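Local coordinates for YopX protein domain-containing protein (Enterococcus faecalis, PDB 2OX7) that is of unknown function but belongs to the YopX family and forms a largely beta-stranded four-chain assembly, at residues I4-A9 with L18-P23; W10-K15 with P64-Q69. All coordinates share one frame; numbering follows the deposited sequence.

Contact 1 (I4-A9 with L18-P23)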
loop_
_atom_site.group_PDB
_atom_site.type_symbol
_atom_site.label_atom_id
_atom_site.label_comp_id
_atom_site.label_asym_id
_atom_site.label_seq_id
_atom_site.Cartn_x
_atom_site.Cartn_y
_atom_site.Cartn_z
ATOM N N ILE A 4 -12.162 -15.420 5.125
ATOM C CA ILE A 4 -13.353 -15.998 5.749
ATOM C C ILE A 4 -13.969 -14.918 6.626
ATOM O O ILE A 4 -13.287 -14.417 7.516
ATOM C CB ILE A 4 -13.040 -17.208 6.647
ATOM C CG1 ILE A 4 -12.317 -18.314 5.855
ATOM C CG2 ILE A 4 -14.358 -17.720 7.279
ATOM C CD1 ILE A 4 -11.613 -19.364 6.737
ATOM N N PRO A 5 -15.235 -14.534 6.375
ATOM C CA PRO A 5 -15.839 -13.494 7.247
ATOM C C PRO A 5 -16.114 -13.995 8.661
ATOM O O PRO A 5 -16.878 -14.948 8.881
ATOM C CB PRO A 5 -17.152 -13.124 6.566
ATOM C CG PRO A 5 -17.394 -14.169 5.521
ATOM C CD PRO A 5 -16.154 -15.003 5.314
ATOM N N LYS A 6 -15.502 -13.319 9.614
ATOM C CA LYS A 6 -15.641 -13.658 10.988
ATOM C C LYS A 6 -15.807 -12.339 11.712
ATOM O O LYS A 6 -15.050 -11.381 11.448
ATOM C CB LYS A 6 -14.416 -14.433 11.471
ATOM C CG LYS A 6 -14.477 -14.814 12.912
ATOM C CD LYS A 6 -13.329 -15.762 13.229
ATOM C CE LYS A 6 -13.658 -16.586 14.450
ATOM N NZ LYS A 6 -14.506 -17.760 14.027
ATOM N N PHE A 7 -16.805 -12.269 12.600
ATOM C CA PHE A 7 -17.143 -11.016 13.250
ATOM C C PHE A 7 -17.230 -11.149 14.751
ATOM O O PHE A 7 -17.634 -12.201 15.266
ATOM C CB PHE A 7 -18.504 -10.457 12.741
ATOM C CG PHE A 7 -18.531 -10.237 11.261
ATOM C CD1 PHE A 7 -18.001 -9.072 10.703
ATOM C CD2 PHE A 7 -19.056 -11.208 10.426
ATOM C CE1 PHE A 7 -18.004 -8.891 9.305
ATOM C CE2 PHE A 7 -19.053 -11.047 9.056
ATOM C CZ PHE A 7 -18.526 -9.880 8.494
ATOM N N ARG A 8 -16.881 -10.065 15.434
ATOM C CA ARG A 8 -17.136 -9.914 16.884
ATOM C C ARG A 8 -17.905 -8.609 17.084
ATOM O O ARG A 8 -17.911 -7.730 16.208
ATOM C CB ARG A 8 -15.842 -9.912 17.708
ATOM C CG ARG A 8 -14.975 -8.697 17.461
ATOM C CD ARG A 8 -13.649 -8.777 18.179
ATOM N NE ARG A 8 -12.909 -7.510 18.010
ATOM C CZ ARG A 8 -11.674 -7.311 18.469
ATOM N NH1 ARG A 8 -11.045 -8.306 19.073
ATOM N NH2 ARG A 8 -11.069 -6.137 18.275
ATOM N N ALA A 9 -18.577 -8.486 18.231
ATOM C CA ALA A 9 -19.396 -7.309 18.504
ATOM C C ALA A 9 -19.221 -6.842 19.932
ATOM O O ALA A 9 -19.163 -7.653 20.858
ATOM C CB ALA A 9 -20.857 -7.592 18.256
ATOM N N LEU A 18 -18.805 -9.855 22.353
ATOM C CA LEU A 18 -19.419 -11.090 21.905
ATOM C C LEU A 18 -18.615 -11.650 20.771
ATOM O O LEU A 18 -18.384 -10.936 19.785
ATOM C CB LEU A 18 -20.819 -10.788 21.394
ATOM C CG LEU A 18 -21.724 -10.058 22.391
ATOM C CD1 LEU A 18 -23.056 -9.785 21.715
ATOM C CD2 LEU A 18 -21.913 -10.869 23.662
ATOM N N GLU A 19 -18.223 -12.923 20.872
ATOM C CA GLU A 19 -17.437 -13.537 19.807
ATOM C C GLU A 19 -18.293 -14.241 18.780
ATOM O O GLU A 19 -19.405 -14.695 19.077
ATOM C CB GLU A 19 -16.394 -14.505 20.372
ATOM C CG GLU A 19 -15.454 -13.869 21.367
ATOM C CD GLU A 19 -14.557 -12.796 20.745
ATOM O OE1 GLU A 19 -14.289 -12.841 19.518
ATOM O OE2 GLU A 19 -14.114 -11.905 21.499
ATOM N N ASN A 20 -17.760 -14.331 17.565
ATOM C CA ASN A 20 -18.303 -15.166 16.522
ATOM C C ASN A 20 -19.786 -14.948 16.284
ATOM O O ASN A 20 -20.576 -15.910 16.269
ATOM C CB ASN A 20 -17.989 -16.637 16.787
ATOM C CG ASN A 20 -17.426 -17.328 15.571
ATOM O OD1 ASN A 20 -16.783 -18.379 15.686
ATOM N ND2 ASN A 20 -17.678 -16.764 14.388
ATOM N N VAL A 21 -20.141 -13.685 16.061
ATOM C CA VAL A 21 -21.532 -13.253 15.787
ATOM C C VAL A 21 -21.816 -13.168 14.286
ATOM O O VAL A 21 -20.884 -13.052 13.476
ATOM C CB VAL A 21 -21.869 -11.868 16.430
ATOM C CG1 VAL A 21 -21.544 -11.835 17.932
ATOM C CG2 VAL A 21 -21.179 -10.682 15.703
ATOM N N THR A 22 -23.102 -13.206 13.917
ATOM C CA THR A 22 -23.497 -12.973 12.529
ATOM C C THR A 22 -24.317 -11.699 12.457
ATOM O O THR A 22 -25.441 -11.658 12.950
ATOM C CB THR A 22 -24.314 -14.156 11.964
ATOM O OG1 THR A 22 -23.557 -15.363 12.116
ATOM C CG2 THR A 22 -24.621 -13.953 10.484
ATOM N N PRO A 23 -23.754 -10.630 11.872
ATOM C CA PRO A 23 -24.476 -9.365 11.799
ATOM C C PRO A 23 -25.478 -9.372 10.645
ATOM O O PRO A 23 -25.192 -9.917 9.575
ATOM C CB PRO A 23 -23.355 -8.346 11.546
ATOM C CG PRO A 23 -22.334 -9.108 10.776
ATOM C CD PRO A 23 -22.417 -10.538 11.241
HETATM O O HOH W 1 -18.815 -14.472 12.591
HETATM O O HOH W 2 -12.127 -10.594 20.527
#

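Contact 2 (W10-K15 with P64-Q69)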
loop_
_atom_site.group_PDB
_atom_site.type_symbol
_atom_site.label_atom_id
_atom_site.label_comp_id
_atom_site.label_asym_id
_atom_site.label_seq_id
_atom_site.Cartn_x
_atom_site.Cartn_y
_atom_site.Cartn_z
ATOM N N TRP A 10 -19.082 -5.539 20.090
ATOM C CA TRP A 10 -18.981 -4.936 21.410
ATOM C C TRP A 10 -20.376 -4.453 21.702
ATOM O O TRP A 10 -20.940 -3.689 20.923
ATOM C CB TRP A 10 -18.028 -3.758 21.382
ATOM C CG TRP A 10 -17.947 -2.975 22.671
ATOM C CD1 TRP A 10 -18.320 -1.669 22.856
ATOM C CD2 TRP A 10 -17.429 -3.430 23.922
ATOM N NE1 TRP A 10 -18.069 -1.290 24.152
ATOM C CE2 TRP A 10 -17.526 -2.349 24.830
ATOM C CE3 TRP A 10 -16.879 -4.642 24.364
ATOM C CZ2 TRP A 10 -17.094 -2.440 26.159
ATOM C CZ3 TRP A 10 -16.477 -4.750 25.682
ATOM C CH2 TRP A 10 -16.582 -3.640 26.573
ATOM N N ASP A 11 -20.936 -4.954 22.803
ATOM C CA ASP A 11 -22.260 -4.533 23.277
ATOM C C ASP A 11 -22.017 -3.347 24.188
ATOM O O ASP A 11 -21.439 -3.511 25.247
ATOM C CB ASP A 11 -22.878 -5.680 24.064
ATOM C CG ASP A 11 -24.282 -5.369 24.595
ATOM O OD1 ASP A 11 -24.671 -4.179 24.706
ATOM O OD2 ASP A 11 -24.989 -6.365 24.879
ATOM N N THR A 12 -22.426 -2.164 23.752
ATOM C CA THR A 12 -22.094 -0.927 24.456
ATOM C C THR A 12 -23.150 -0.561 25.484
ATOM O O THR A 12 -23.198 0.581 25.944
ATOM C CB THR A 12 -22.017 0.269 23.501
ATOM O OG1 THR A 12 -23.346 0.710 23.197
ATOM C CG2 THR A 12 -21.313 -0.102 22.224
ATOM N N TYR A 13 -24.014 -1.511 25.809
ATOM C CA TYR A 13 -24.983 -1.309 26.870
ATOM C C TYR A 13 -24.536 -2.178 28.023
ATOM O O TYR A 13 -24.391 -1.700 29.147
ATOM C CB TYR A 13 -26.392 -1.662 26.394
ATOM C CG TYR A 13 -27.425 -1.719 27.499
ATOM C CD1 TYR A 13 -27.980 -0.548 28.031
ATOM C CD2 TYR A 13 -27.845 -2.942 28.013
ATOM C CE1 TYR A 13 -28.937 -0.599 29.053
ATOM C CE2 TYR A 13 -28.795 -3.004 29.027
ATOM C CZ TYR A 13 -29.334 -1.838 29.543
ATOM O OH TYR A 13 -30.277 -1.943 30.546
ATOM N N GLU A 14 -24.287 -3.448 27.718
ATOM C CA GLU A 14 -23.818 -4.428 28.670
ATOM C C GLU A 14 -22.313 -4.390 28.918
ATOM O O GLU A 14 -21.824 -5.017 29.879
ATOM C CB GLU A 14 -24.243 -5.829 28.229
ATOM C CG GLU A 14 -25.771 -6.072 28.305
ATOM C CD GLU A 14 -26.315 -5.895 29.725
ATOM O OE1 GLU A 14 -25.649 -6.351 30.693
ATOM O OE2 GLU A 14 -27.406 -5.300 29.870
ATOM N N LYS A 15 -21.585 -3.675 28.053
ATOM C CA LYS A 15 -20.114 -3.577 28.124
ATOM C C LYS A 15 -19.451 -4.956 28.110
ATOM O O LYS A 15 -18.669 -5.291 29.006
ATOM C CB LYS A 15 -19.685 -2.772 29.364
ATOM C CG LYS A 15 -20.410 -1.432 29.534
ATOM C CD LYS A 15 -19.786 -0.347 28.690
ATOM C CE LYS A 15 -20.353 1.026 29.011
ATOM N NZ LYS A 15 -21.364 1.445 27.999
ATOM N N PRO A 64 -27.180 -1.106 20.203
ATOM C CA PRO A 64 -25.947 -0.855 20.963
ATOM C C PRO A 64 -24.813 -1.844 20.664
ATOM O O PRO A 64 -24.089 -2.240 21.570
ATOM C CB PRO A 64 -26.416 -1.045 22.400
ATOM C CG PRO A 64 -27.398 -2.159 22.298
ATOM C CD PRO A 64 -28.097 -1.983 20.961
ATOM N N TYR A 65 -24.675 -2.250 19.413
ATOM C CA TYR A 65 -23.649 -3.229 19.043
ATOM C C TYR A 65 -22.737 -2.631 17.989
ATOM O O TYR A 65 -23.214 -1.998 17.039
ATOM C CB TYR A 65 -24.285 -4.509 18.522
ATOM C CG TYR A 65 -25.177 -5.198 19.533
ATOM C CD1 TYR A 65 -24.671 -6.142 20.414
ATOM C CD2 TYR A 65 -26.541 -4.888 19.608
ATOM C CE1 TYR A 65 -25.495 -6.771 21.341
ATOM C CE2 TYR A 65 -27.369 -5.509 20.524
ATOM C CZ TYR A 65 -26.847 -6.444 21.391
ATOM O OH TYR A 65 -27.687 -7.071 22.299
ATOM N N VAL A 66 -21.429 -2.816 18.178
ATOM C CA VAL A 66 -20.421 -2.285 17.258
ATOM C C VAL A 66 -19.728 -3.500 16.653
ATOM O O VAL A 66 -19.119 -4.276 17.392
ATOM C CB VAL A 66 -19.400 -1.405 18.014
ATOM C CG1 VAL A 66 -18.244 -0.992 17.103
ATOM C CG2 VAL A 66 -20.090 -0.166 18.627
ATOM N N ILE A 67 -19.824 -3.674 15.335
ATOM C CA ILE A 67 -19.255 -4.865 14.672
ATOM C C ILE A 67 -17.806 -4.609 14.234
ATOM O O ILE A 67 -17.463 -3.475 13.823
ATOM C CB ILE A 67 -20.087 -5.294 13.447
ATOM C CG1 ILE A 67 -21.522 -5.611 13.860
ATOM C CG2 ILE A 67 -19.499 -6.546 12.769
ATOM C CD1 ILE A 67 -21.686 -6.938 14.614
HETATM N N MSE A 68 -16.982 -5.665 14.337
HETATM C CA MSE A 68 -15.573 -5.624 13.911
HETATM C C MSE A 68 -15.303 -6.921 13.196
HETATM O O MSE A 68 -15.744 -7.986 13.654
HETATM C CB MSE A 68 -14.635 -5.479 15.113
HETATM C CG MSE A 68 -14.700 -4.113 15.786
HETATM SE SE MSE A 68 -14.094 -4.263 17.659
HETATM C CE MSE A 68 -15.862 -4.607 18.500
ATOM N N GLN A 69 -14.560 -6.855 12.082
ATOM C CA GLN A 69 -14.325 -8.045 11.294
ATOM C C GLN A 69 -12.895 -8.519 11.487
ATOM O O GLN A 69 -11.990 -7.711 11.707
ATOM C CB GLN A 69 -14.573 -7.744 9.802
ATOM C CG GLN A 69 -14.419 -8.981 8.932
ATOM C CD GLN A 69 -14.898 -8.768 7.480
ATOM O OE1 GLN A 69 -15.431 -7.707 7.135
ATOM N NE2 GLN A 69 -14.751 -9.807 6.660
#

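Contact 1 (I4-A9 with L18-P23)
The open end of the hairpin of strands 7-11 and 16-19 is held here, just where the second strand leaves the sheet. Ala-9 and Leu-18 form an antiparallel hydrogen-bonded pair: Leu-18 N reaches Ala-9 O at 2.7 Å, almost straight at the hydrogen (178°), and Ala-9 N returns to Leu-18 O. At Asn-20, which has positive phi and psi, the chain turns a corner, yet Val-21 N still bonds to Phe-7 O at 3.0 Å. Past the corner Pro-23 lies over one face of the Phe-7 ring, its CG 4.0 Å from the ring centroid in a CH-pi contact, while Val-21 CG2 packs 4.0 Å from Ala-9 CB. At the corner itself, Lys-6 NZ donates to Asn-20 OD1 at 2.9 Å, well out of the amide plane; the lysine chain runs extended and bends only at chi4 (83°) to get there. One water joins Phe-7 N to Val-21 O, and another links Arg-8 NH1 to Glu-19 OE2. Arg-8 NH2 turns elsewhere, to Glu-83 O and a salt bridge with Asp-85. The arrangement is the open end of an antiparallel beta-hairpin, from which the chain continues as strand 21-25, at the edge of the sheet with 31-41 and 46-56.

Contact 2 (W10-K15 with P64-Q69)
Asp-11 and Tyr-65 form an antiparallel non-hydrogen-bonded pair where strand 7-11 ends beside strand 65-71, their side chains side by side on the same face. Followed outward, the aspartate's CB lies 3.9 Å from Tyr-65 CE1. Its CG, 3.7 Å from the same CE1, stands anti to the backbone N (chi1 -179°), which sets the carboxylate alongside the ring, the two planes 45° apart. OD2 approaches CE1 at 3.6 Å, whereas OD1 reaches forward along its own chain and accepts from Tyr-13 N and Glu-14 N, both arriving from one face of the carboxylate: the first at 3.0 Å on the anti side, the second from far above the plane. These two bonds tie the chain's turn after the strand to the aspartate. Tyr-65 OH is hydrogen-bonded to Asp-55 OD2. On each side of this pair the backbones join: Trp-10 and Val-66 exchange two N-H...O bonds, and Thr-12 N reaches Pro-64 O at 2.7 Å. Thr-12 OG1 adds a weak bond to that carbonyl, and Thr-12 CG2 meets Val-66 CG2 at 3.8 Å. On the face of Trp-10 and Val-66, the selenomethionine methyl CE of Met-68 packs 3.7 Å from Trp-10 CB; the indole itself continues away to stack on His-138. Where the antiparallel pairing ends, an Asx turn, widened by Glu-14 N to an Asx motif, opens the loop joining strands 7-11 and 16-19.

Strand 7-11 is the middle strand of a three-stranded antiparallel sheet, and the two contacts engage its opposite edges: contact 1 pairs it with strand 16-19, contact 2 with strand 65-71. Contact 1 is the more buried, with five of nine touching residues buried against three of eight, and its centre lies about 8 Å from the chain's centre against about 10 Å. They meet directly where Arg-8 O probably accepts a hydrogen bond from Met-68 N, and Phe-7 packs on Ile-67. Contact 1 joins chain neighbours and leads into the sheet of strands 21-25, 31-41 and 46-56, with waters and a lysine-amide bond at its polar side. Contact 2 joins segments distant in sequence, its polar chemistry gathered round a turn whose outer residues are exposed.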